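Local coordinates for protein cyclic GMP-AMP synthase-like receptor (PDB 7LT2) that senses double-stranded RNA and, in response, makes the second messenger 2',3'-cGAMP from ATP and GTP in innate antiviral immunity, at residues I347-I350 with I351-E355; R310-N313 with E314-D318; K266-E270 with K271-N275; E355-P358 with E359-A362. One frame throughout, in Å; residues are numbered along the deposited sequence.

Contact 1 (I347-I350 with I351-E355); sequences IGYI and IKDIE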
loop_
_atom_site.group_PDB
_atom_site.type_symbol
_atom_site.label_atom_id
_atom_site.label_comp_id
_atom_site.label_asym_id
_atom_site.label_seq_id
_atom_site.Cartn_x
_atom_site.Cartn_y
_atom_site.Cartn_z
ATOM N N ILE A 347 -19.869 15.601 -7.697
ATOM C CA ILE A 347 -19.575 15.848 -6.292
ATOM C C ILE A 347 -20.203 17.158 -5.839
ATOM O O ILE A 347 -20.716 17.259 -4.717
ATOM C CB ILE A 347 -18.052 15.830 -6.075
ATOM C CG1 ILE A 347 -17.489 14.456 -6.453
ATOM C CG2 ILE A 347 -17.705 16.187 -4.641
ATOM C CD1 ILE A 347 -15.981 14.411 -6.517
ATOM N N GLY A 348 -20.192 18.173 -6.704
ATOM C CA GLY A 348 -20.837 19.429 -6.360
ATOM C C GLY A 348 -22.323 19.270 -6.099
ATOM O O GLY A 348 -22.860 19.853 -5.155
ATOM N N TYR A 349 -23.008 18.484 -6.936
ATOM C CA TYR A 349 -24.415 18.193 -6.683
ATOM C C TYR A 349 -24.602 17.511 -5.336
ATOM O O TYR A 349 -25.539 17.829 -4.596
ATOM C CB TYR A 349 -24.993 17.313 -7.794
ATOM C CG TYR A 349 -26.093 16.395 -7.293
ATOM C CD1 TYR A 349 -27.379 16.872 -7.077
ATOM C CD2 TYR A 349 -25.836 15.057 -7.012
ATOM C CE1 TYR A 349 -28.385 16.040 -6.606
ATOM C CE2 TYR A 349 -26.831 14.219 -6.541
ATOM C CZ TYR A 349 -28.103 14.715 -6.339
ATOM O OH TYR A 349 -29.093 13.882 -5.870
ATOM N N ILE A 350 -23.726 16.557 -5.011
ATOM C CA ILE A 350 -23.847 15.836 -3.748
ATOM C C ILE A 350 -23.659 16.787 -2.574
ATOM O O ILE A 350 -24.424 16.753 -1.602
ATOM C CB ILE A 350 -22.847 14.665 -3.708
ATOM C CG1 ILE A 350 -23.229 13.620 -4.762
ATOM C CG2 ILE A 350 -22.790 14.049 -2.314
ATOM C CD1 ILE A 350 -22.220 12.508 -4.933
ATOM N N ILE A 351 -22.655 17.665 -2.654
ATOM C CA ILE A 351 -22.421 18.632 -1.584
ATOM C C ILE A 351 -23.657 19.496 -1.358
ATOM O O ILE A 351 -24.068 19.727 -0.213
ATOM C CB ILE A 351 -21.179 19.487 -1.900
ATOM C CG1 ILE A 351 -19.933 18.601 -1.941
ATOM C CG2 ILE A 351 -21.013 20.585 -0.856
ATOM C CD1 ILE A 351 -18.693 19.315 -2.417
ATOM N N LYS A 352 -24.279 19.973 -2.441
ATOM C CA LYS A 352 -25.486 20.782 -2.295
ATOM C C LYS A 352 -26.611 19.981 -1.653
ATOM O O LYS A 352 -27.417 20.524 -0.888
ATOM C CB LYS A 352 -25.931 21.318 -3.655
ATOM C CG LYS A 352 -24.924 22.229 -4.330
ATOM C CD LYS A 352 -24.645 23.462 -3.489
ATOM C CE LYS A 352 -25.462 24.652 -3.959
ATOM N NZ LYS A 352 -25.027 25.113 -5.307
ATOM N N ASP A 353 -26.676 18.684 -1.948
ATOM C CA ASP A 353 -27.776 17.859 -1.468
ATOM C C ASP A 353 -27.626 17.484 0.004
ATOM O O ASP A 353 -28.631 17.208 0.668
ATOM C CB ASP A 353 -27.882 16.594 -2.324
ATOM C CG ASP A 353 -29.209 15.894 -2.166
ATOM O OD1 ASP A 353 -30.243 16.513 -2.490
ATOM O OD2 ASP A 353 -29.215 14.724 -1.729
ATOM N N ILE A 354 -26.399 17.465 0.525
ATOM C CA ILE A 354 -26.150 17.062 1.905
ATOM C C ILE A 354 -25.746 18.228 2.797
ATOM O O ILE A 354 -25.805 18.088 4.029
ATOM C CB ILE A 354 -25.086 15.947 1.982
ATOM C CG1 ILE A 354 -23.710 16.488 1.588
ATOM C CG2 ILE A 354 -25.479 14.769 1.103
ATOM C CD1 ILE A 354 -22.605 15.445 1.637
ATOM N N GLU A 355 -25.314 19.350 2.217
ATOM C CA GLU A 355 -25.003 20.614 2.881
ATOM C C GLU A 355 -25.794 20.840 4.162
ATOM O O GLU A 355 -25.225 20.922 5.256
ATOM C CB GLU A 355 -25.288 21.760 1.908
ATOM C CG GLU A 355 -24.345 22.925 1.997
ATOM C CD GLU A 355 -24.228 23.652 0.678
ATOM O OE1 GLU A 355 -25.275 23.933 0.048
ATOM O OE2 GLU A 355 -23.085 23.923 0.259
#
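I347 with I351 and I350 with I354 make two i/i+4 isoleucine contacts in the last turns of helix 337-354. The methyl CG2 of I347 lies 4.0 Å from CD1 of I351, and CG2 of I350 stands 4.2 Å from CD1 of I354, the chains passing at a slant. The two carbonyls beneath accept the helical bonds: I351 N donates to I347 O at 2.9 Å and 164°, whereas I354 N meets I350 O at 3.0 Å but only 135°, as the helix runs out before E355. With CG1 between backbone N and carbonyl carbon (chi1 69°), I354 sets both CG1 (3.3 Å) and CG2 (3.5 Å) against I350 O. This is the apolar stripe of an amphipathic helix in the helical C-terminal lobe of a Mab-21 nucleotidyltransferase; I347 packs on Y312 and N313 of helix 301-318, while I350 and I354 reach H364 of helix 361-365. On the more exposed flank, CB of D353 lies obliquely to the Y349 ring, and Y349 OH is 4.2 Å from CG of D353. The carboxylate's OD2 is hydrogen-bonded to H364 NE2, and the H364 ring meets that of Y349 with the planes steeply inclined.

Contact 2 (R310-N313 with E314-D318); sequences REYN and EFIAD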
loop_
_atom_site.group_PDB
_atom_site.type_symbol
_atom_site.label_atom_id
_atom_site.label_comp_id
_atom_site.label_asym_id
_atom_site.label_seq_id
_atom_site.Cartn_x
_atom_site.Cartn_y
_atom_site.Cartn_z
ATOM N N ARG A 310 -15.322 19.112 0.239
ATOM C CA ARG A 310 -15.272 20.323 -0.575
ATOM C C ARG A 310 -13.885 20.541 -1.172
ATOM O O ARG A 310 -13.758 20.899 -2.350
ATOM C CB ARG A 310 -15.682 21.531 0.268
ATOM C CG ARG A 310 -17.148 21.551 0.672
ATOM C CD ARG A 310 -17.468 22.800 1.479
ATOM N NE ARG A 310 -18.814 22.765 2.039
ATOM C CZ ARG A 310 -19.903 23.166 1.398
ATOM N NH1 ARG A 310 -19.843 23.646 0.165
ATOM N NH2 ARG A 310 -21.081 23.086 2.010
ATOM N N GLU A 311 -12.832 20.340 -0.364
ATOM C CA GLU A 311 -11.468 20.567 -0.841
ATOM C C GLU A 311 -11.058 19.494 -1.849
ATOM O O GLU A 311 -10.369 19.792 -2.833
ATOM C CB GLU A 311 -10.496 20.637 0.348
ATOM C CG GLU A 311 -10.072 22.056 0.721
ATOM C CD GLU A 311 -9.263 22.714 -0.371
ATOM O OE1 GLU A 311 -8.106 22.287 -0.581
ATOM O OE2 GLU A 311 -9.790 23.654 -1.016
ATOM N N TYR A 312 -11.485 18.248 -1.625
ATOM C CA TYR A 312 -11.296 17.181 -2.605
ATOM C C TYR A 312 -11.920 17.551 -3.949
ATOM O O TYR A 312 -11.305 17.351 -5.006
ATOM C CB TYR A 312 -11.890 15.885 -2.044
ATOM C CG TYR A 312 -12.027 14.726 -3.003
ATOM C CD1 TYR A 312 -10.916 14.163 -3.608
ATOM C CD2 TYR A 312 -13.270 14.161 -3.256
ATOM C CE1 TYR A 312 -11.041 13.089 -4.470
ATOM C CE2 TYR A 312 -13.407 13.087 -4.108
ATOM C CZ TYR A 312 -12.291 12.553 -4.711
ATOM O OH TYR A 312 -12.435 11.480 -5.560
ATOM N N ASN A 313 -13.128 18.120 -3.926
ATOM C CA ASN A 313 -13.757 18.554 -5.168
ATOM C C ASN A 313 -12.950 19.645 -5.864
ATOM O O ASN A 313 -12.899 19.682 -7.100
ATOM C CB ASN A 313 -15.180 19.039 -4.895
ATOM C CG ASN A 313 -16.027 19.077 -6.149
ATOM O OD1 ASN A 313 -15.741 18.377 -7.118
ATOM N ND2 ASN A 313 -17.071 19.893 -6.137
ATOM N N GLU A 314 -12.307 20.535 -5.099
ATOM C CA GLU A 314 -11.516 21.598 -5.720
ATOM C C GLU A 314 -10.296 21.041 -6.445
ATOM O O GLU A 314 -9.908 21.558 -7.499
ATOM C CB GLU A 314 -11.090 22.626 -4.671
ATOM C CG GLU A 314 -12.245 23.363 -4.017
ATOM C CD GLU A 314 -13.015 24.238 -4.990
ATOM O OE1 GLU A 314 -12.483 24.535 -6.083
ATOM O OE2 GLU A 314 -14.156 24.630 -4.660
ATOM N N PHE A 315 -9.662 20.005 -5.886
ATOM C CA PHE A 315 -8.577 19.331 -6.596
ATOM C C PHE A 315 -9.067 18.745 -7.912
ATOM O O PHE A 315 -8.423 18.901 -8.955
ATOM C CB PHE A 315 -7.976 18.226 -5.725
ATOM C CG PHE A 315 -6.974 18.715 -4.709
ATOM C CD1 PHE A 315 -5.643 18.892 -5.054
ATOM C CD2 PHE A 315 -7.360 18.966 -3.402
ATOM C CE1 PHE A 315 -4.716 19.329 -4.117
ATOM C CE2 PHE A 315 -6.443 19.397 -2.463
ATOM C CZ PHE A 315 -5.116 19.580 -2.820
ATOM N N ILE A 316 -10.205 18.051 -7.876
ATOM C CA ILE A 316 -10.747 17.432 -9.081
ATOM C C ILE A 316 -11.111 18.499 -10.105
ATOM O O ILE A 316 -10.777 18.388 -11.291
ATOM C CB ILE A 316 -11.959 16.549 -8.731
ATOM C CG1 ILE A 316 -11.554 15.421 -7.778
ATOM C CG2 ILE A 316 -12.585 15.975 -9.993
ATOM C CD1 ILE A 316 -10.586 14.432 -8.385
ATOM N N ALA A 317 -11.804 19.552 -9.659
ATOM C CA ALA A 317 -12.175 20.641 -10.560
ATOM C C ALA A 317 -10.945 21.298 -11.173
ATOM O O ALA A 317 -10.932 21.617 -12.368
ATOM C CB ALA A 317 -13.017 21.675 -9.816
ATOM N N ASP A 318 -9.903 21.512 -10.368
ATOM C CA ASP A 318 -8.647 22.055 -10.872
ATOM C C ASP A 318 -7.906 21.067 -11.766
ATOM O O ASP A 318 -6.950 21.464 -12.444
ATOM C CB ASP A 318 -7.765 22.473 -9.691
ATOM C CG ASP A 318 -6.572 23.313 -10.114
ATOM O OD1 ASP A 318 -6.772 24.343 -10.794
ATOM O OD2 ASP A 318 -5.433 22.950 -9.746
HETATM O O HOH W 1 -15.660 22.717 -3.492
#
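Y312 turns one ring face to I316: CG1 of I316 sits above the plane, offset toward the rim, 4.1 Å from Y312 CE1. The tyrosine's CB points away from the next turn, but CG anti to the backbone N (chi1 169°) sets the ring beside I316, whose CB points toward the 310-313 segment. F315 is set differently: its ring edge, not a face, points back at the preceding turn, with CD2 3.2 Å from E311 O, close to the ring plane. The E311 carboxylate stands at 67° to that ring, its OE1 3.8 Å from F315 CE2. E311 also crosses E314 at about a right angle, OE2 lying 3.9 Å from CG of E314, while the carboxylate oxygens stay well apart. A water donates to both R310 O and E314 OE2, the latter at 2.7 Å, tying the bent glutamate back to the helix backbone. Regular i/i+4 bonds run beneath, A317 N to N313 O at 2.8 Å being nearly straight (168°). In the all-helical part of the C-terminal lobe, helix 301-318 is flanked by helix 278-291, where E311, Y312 and F315 touch I288, I281 and V284, and by helix 337-354, met by R310, Y312, N313 and A317.

Contact 3 (K266-E270 with K271-N275); sequences KKLKE and KTHPN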
loop_
_atom_site.group_PDB
_atom_site.type_symbol
_atom_site.label_atom_id
_atom_site.label_comp_id
_atom_site.label_asym_id
_atom_site.label_seq_id
_atom_site.Cartn_x
_atom_site.Cartn_y
_atom_site.Cartn_z
ATOM N N LYS A 266 -13.876 7.751 0.275
ATOM C CA LYS A 266 -13.581 6.604 -0.586
ATOM C C LYS A 266 -14.838 5.793 -0.875
ATOM O O LYS A 266 -15.002 5.263 -1.982
ATOM C CB LYS A 266 -12.504 5.713 0.047
ATOM C CG LYS A 266 -11.097 6.291 -0.019
ATOM C CD LYS A 266 -10.090 5.418 0.729
ATOM C CE LYS A 266 -9.940 4.054 0.085
ATOM N NZ LYS A 266 -8.797 3.262 0.646
ATOM N N LYS A 267 -15.739 5.679 0.108
ATOM C CA LYS A 267 -17.000 4.983 -0.130
ATOM C C LYS A 267 -17.826 5.711 -1.179
ATOM O O LYS A 267 -18.410 5.083 -2.070
ATOM C CB LYS A 267 -17.782 4.856 1.180
ATOM C CG LYS A 267 -19.091 4.062 1.084
ATOM C CD LYS A 267 -18.823 2.583 0.856
ATOM C CE LYS A 267 -20.072 1.729 1.065
ATOM N NZ LYS A 267 -21.138 2.099 0.106
ATOM N N LEU A 268 -17.874 7.044 -1.091
ATOM C CA LEU A 268 -18.546 7.843 -2.109
ATOM C C LEU A 268 -17.902 7.645 -3.475
ATOM O O LEU A 268 -18.600 7.541 -4.493
ATOM C CB LEU A 268 -18.509 9.317 -1.706
ATOM C CG LEU A 268 -19.203 10.335 -2.611
ATOM C CD1 LEU A 268 -20.692 10.034 -2.705
ATOM C CD2 LEU A 268 -18.964 11.754 -2.099
ATOM N N LYS A 269 -16.570 7.589 -3.513
ATOM C CA LYS A 269 -15.857 7.371 -4.767
ATOM C C LYS A 269 -16.214 6.022 -5.377
ATOM O O LYS A 269 -16.438 5.918 -6.591
ATOM C CB LYS A 269 -14.346 7.482 -4.522
ATOM C CG LYS A 269 -13.471 7.278 -5.758
ATOM C CD LYS A 269 -12.994 5.832 -5.907
ATOM C CE LYS A 269 -11.964 5.466 -4.845
ATOM N NZ LYS A 269 -11.416 4.098 -5.061
ATOM N N GLU A 270 -16.267 4.974 -4.551
ATOM C CA GLU A 270 -16.607 3.647 -5.049
ATOM C C GLU A 270 -17.993 3.619 -5.668
ATOM O O GLU A 270 -18.225 2.898 -6.645
ATOM C CB GLU A 270 -16.535 2.618 -3.922
ATOM C CG GLU A 270 -15.144 2.251 -3.477
ATOM C CD GLU A 270 -15.165 1.189 -2.390
ATOM O OE1 GLU A 270 -16.206 0.512 -2.234
ATOM O OE2 GLU A 270 -14.147 1.034 -1.687
ATOM N N LYS A 271 -18.923 4.393 -5.122
ATOM C CA LYS A 271 -20.280 4.355 -5.649
ATOM C C LYS A 271 -20.466 5.248 -6.871
ATOM O O LYS A 271 -21.178 4.866 -7.807
ATOM C CB LYS A 271 -21.280 4.743 -4.557
ATOM C CG LYS A 271 -22.729 4.595 -5.005
ATOM C CD LYS A 271 -23.696 4.926 -3.893
ATOM C CE LYS A 271 -25.101 5.114 -4.435
ATOM N NZ LYS A 271 -26.035 5.586 -3.372
ATOM N N THR A 272 -19.842 6.427 -6.898
ATOM C CA THR A 272 -20.167 7.420 -7.913
ATOM C C THR A 272 -19.053 7.734 -8.906
ATOM O O THR A 272 -19.365 8.184 -10.014
ATOM C CB THR A 272 -20.622 8.734 -7.254
ATOM O OG1 THR A 272 -19.542 9.307 -6.508
ATOM C CG2 THR A 272 -21.799 8.482 -6.308
ATOM N N HIS A 273 -17.772 7.530 -8.569
ATOM C CA HIS A 273 -16.681 7.850 -9.497
ATOM C C HIS A 273 -15.480 6.931 -9.286
ATOM O O HIS A 273 -14.409 7.365 -8.846
ATOM C CB HIS A 273 -16.284 9.327 -9.392
ATOM C CG HIS A 273 -15.960 9.798 -8.003
ATOM N ND1 HIS A 273 -16.931 10.080 -7.065
ATOM C CD2 HIS A 273 -14.775 10.101 -7.418
ATOM C CE1 HIS A 273 -16.357 10.510 -5.955
ATOM N NE2 HIS A 273 -15.050 10.527 -6.141
ATOM N N PRO A 274 -15.603 5.655 -9.670
ATOM C CA PRO A 274 -14.464 4.728 -9.543
ATOM C C PRO A 274 -13.298 5.071 -10.453
ATOM O O PRO A 274 -12.247 4.423 -10.354
ATOM C CB PRO A 274 -15.069 3.366 -9.920
ATOM C CG PRO A 274 -16.553 3.571 -9.970
ATOM C CD PRO A 274 -16.767 5.008 -10.294
ATOM N N ASN A 275 -13.459 6.059 -11.336
ATOM C CA ASN A 275 -12.368 6.544 -12.174
ATOM C C ASN A 275 -11.194 7.084 -11.368
ATOM O O ASN A 275 -10.090 7.195 -11.912
ATOM C CB ASN A 275 -12.879 7.649 -13.096
ATOM C CG ASN A 275 -14.251 7.350 -13.658
ATOM O OD1 ASN A 275 -15.244 7.338 -12.933
ATOM N ND2 ASN A 275 -14.314 7.110 -14.966
HETATM O O HOH W 2 -10.878 3.280 -7.888
#
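H273 lays one face of its imidazole over the backbone of K269, whose CA lies 3.6 Å from the ring centroid and 18° off the ring normal, a CH-pi contact at the C-terminal end of helix 258-272, where H273 N also bonds to K269 O at 2.9 Å. The helix belongs to the Mab-21 C-terminal helical lobe, and its K266 probably binds ATP, as in relatives. The K269 chain crosses the imidazole at about a right angle, with CG 3.5 Å from H273 CD2, then bends away at chi2 and chi3. Its ammonium bonds to OG of S278, another probable ATP-binding residue, and to a water that also donates to P274 O.

Next comes T272, whose side chain folds back on its own helix. OG1 is held between the backbone N and the carbonyl carbon (chi1 65°) and donates to L268 O at 2.8 Å from above the carbonyl plane, while T272 N reaches the same oxygen at 2.9 Å, nearly in line with the C=O bond, giving the L268 carbonyl two donors. Beside it, L268 CD1 lies 4.1 Å from T272 CG2, and L268 continues onto I350 of helix 337-354.

Further out, K267 and K271 direct their ammonium groups to the chain near helix 361-365: K267 NZ bonds to L365 O and pairs with E370, and K271 NZ bonds to L366 O. The imidazole is fixed at both nitrogens. NE2 bonds to Y312 OH of helix 301-318, and ND1 donates to T272 OG1 at 2.8 Å, 16° out of the ring plane.

Contact 4 (E355-P358 with E359-A362); sequences ENNP and ENIA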
loop_
_atom_site.group_PDB
_atom_site.type_symbol
_atom_site.label_atom_id
_atom_site.label_comp_id
_atom_site.label_asym_id
_atom_site.label_seq_id
_atom_site.Cartn_x
_atom_site.Cartn_y
_atom_site.Cartn_z
ATOM N N GLU A 355 -25.314 19.350 2.217
ATOM C CA GLU A 355 -25.003 20.614 2.881
ATOM C C GLU A 355 -25.794 20.840 4.162
ATOM O O GLU A 355 -25.225 20.922 5.256
ATOM C CB GLU A 355 -25.288 21.760 1.908
ATOM C CG GLU A 355 -24.345 22.925 1.997
ATOM C CD GLU A 355 -24.228 23.652 0.678
ATOM O OE1 GLU A 355 -25.275 23.933 0.048
ATOM O OE2 GLU A 355 -23.085 23.923 0.259
ATOM N N ASN A 356 -27.115 20.942 4.023
ATOM C CA ASN A 356 -28.022 21.227 5.127
ATOM C C ASN A 356 -28.964 20.063 5.404
ATOM O O ASN A 356 -30.000 20.241 6.056
ATOM C CB ASN A 356 -28.820 22.498 4.830
ATOM C CG ASN A 356 -27.930 23.701 4.580
ATOM O OD1 ASN A 356 -26.976 23.945 5.318
ATOM N ND2 ASN A 356 -28.236 24.456 3.531
ATOM N N ASN A 357 -28.625 18.875 4.913
ATOM C CA ASN A 357 -29.456 17.682 5.069
ATOM C C ASN A 357 -28.538 16.499 5.319
ATOM O O ASN A 357 -28.282 15.688 4.420
ATOM C CB ASN A 357 -30.323 17.449 3.828
ATOM C CG ASN A 357 -31.299 18.581 3.574
ATOM O OD1 ASN A 357 -32.421 18.570 4.083
ATOM N ND2 ASN A 357 -30.877 19.565 2.786
ATOM N N PRO A 358 -28.008 16.368 6.538
ATOM C CA PRO A 358 -27.099 15.245 6.814
ATOM C C PRO A 358 -27.770 13.889 6.689
ATOM O O PRO A 358 -27.074 12.886 6.492
ATOM C CB PRO A 358 -26.620 15.518 8.249
ATOM C CG PRO A 358 -27.674 16.382 8.847
ATOM C CD PRO A 358 -28.220 17.219 7.721
ATOM N N GLU A 359 -29.101 13.826 6.771
ATOM C CA GLU A 359 -29.803 12.565 6.564
ATOM C C GLU A 359 -29.728 12.082 5.121
ATOM O O GLU A 359 -30.062 10.921 4.857
ATOM C CB GLU A 359 -31.270 12.697 6.989
ATOM C CG GLU A 359 -32.151 13.487 6.030
ATOM C CD GLU A 359 -32.029 14.991 6.207
ATOM O OE1 GLU A 359 -31.172 15.439 7.000
ATOM O OE2 GLU A 359 -32.798 15.726 5.553
ATOM N N ASN A 360 -29.304 12.933 4.186
ATOM C CA ASN A 360 -29.110 12.522 2.802
ATOM C C ASN A 360 -27.742 11.903 2.545
ATOM O O ASN A 360 -27.531 11.351 1.459
ATOM C CB ASN A 360 -29.302 13.715 1.857
ATOM C CG ASN A 360 -30.739 14.192 1.804
ATOM O OD1 ASN A 360 -31.651 13.494 2.245
ATOM N ND2 ASN A 360 -30.949 15.382 1.253
ATOM N N ILE A 361 -26.810 11.983 3.499
ATOM C CA ILE A 361 -25.461 11.474 3.257
ATOM C C ILE A 361 -25.498 9.980 2.965
ATOM O O ILE A 361 -24.885 9.503 2.002
ATOM C CB ILE A 361 -24.541 11.786 4.449
ATOM C CG1 ILE A 361 -24.354 13.294 4.607
ATOM C CG2 ILE A 361 -23.197 11.093 4.272
ATOM C CD1 ILE A 361 -23.586 13.679 5.871
ATOM N N ALA A 362 -26.211 9.218 3.801
ATOM C CA ALA A 362 -26.285 7.772 3.615
ATOM C C ALA A 362 -26.902 7.408 2.274
ATOM O O ALA A 362 -26.567 6.364 1.700
ATOM C CB ALA A 362 -27.084 7.131 4.749
HETATM O O HOH W 3 -27.014 10.297 6.253
#
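N357 and P358 meet E359, N360 and I361 where the chain turns from helix 337-354 into helix 361-365. E355, the first residue to leave helical angles, lies farther back, and its OE2 forms a salt bridge with R310 of helix 301-318. At N357, CB is 3.4 Å from ND2 of N360; the two asparagines lie side by side, pointing the same way, with amide planes 16° apart. The carbonyl of N357 accepts the backbone N of N360 at 2.9 Å, the donor standing well above the carbonyl plane, as suits an i/i+3 bond in a tight turn. The next carbonyl repeats the pattern: P358 O takes I361 N at 3.1 Å. Two successive i/i+3 bonds of this kind mark a turn leading into a short helix, in the surface-facing part of the C-terminal helical lobe and away from the annotated sites. A water donates to P358 O at 2.6 Å and accepts from A362 N, extending the turn toward the helix. On the proline ring, CB is 4.3 Å from CD1 of I361, and CD is 3.5 Å from OE1 of E359. That carboxylate is folded back over N357 because E359 holds CG between its backbone N and carbonyl carbon (chi1 75°) and bends again at chi2. I361 then packs on L6 of helix 5-13 and on I354, while N360 OD1 bonds to K363 NZ and its ND2 to D353 O.

How the contacts relate
From the N terminus, contact 3 comes first, finishing helix 258-272 and the turn after it. Contact 2 follows in the last turns of helix 301-318, then contact 1 at the end of helix 337-354, and contact 4 closes the loop into helix 361-365. All are local; contacts 3, 2 and 1 follow in series, and contact 4 begins on the segment where contact 1 ends, sharing E355; none nests or crosses. Contacts 1 and 2 each touch the other three: I350 CD1 packs on T272 CG2 of contact 3, I351 CG2 on R310 NH1 of contact 2, and R310 reaches the shared E355. Contacts 3 and 4 do not touch. Together they join four helices of the C-terminal lobe.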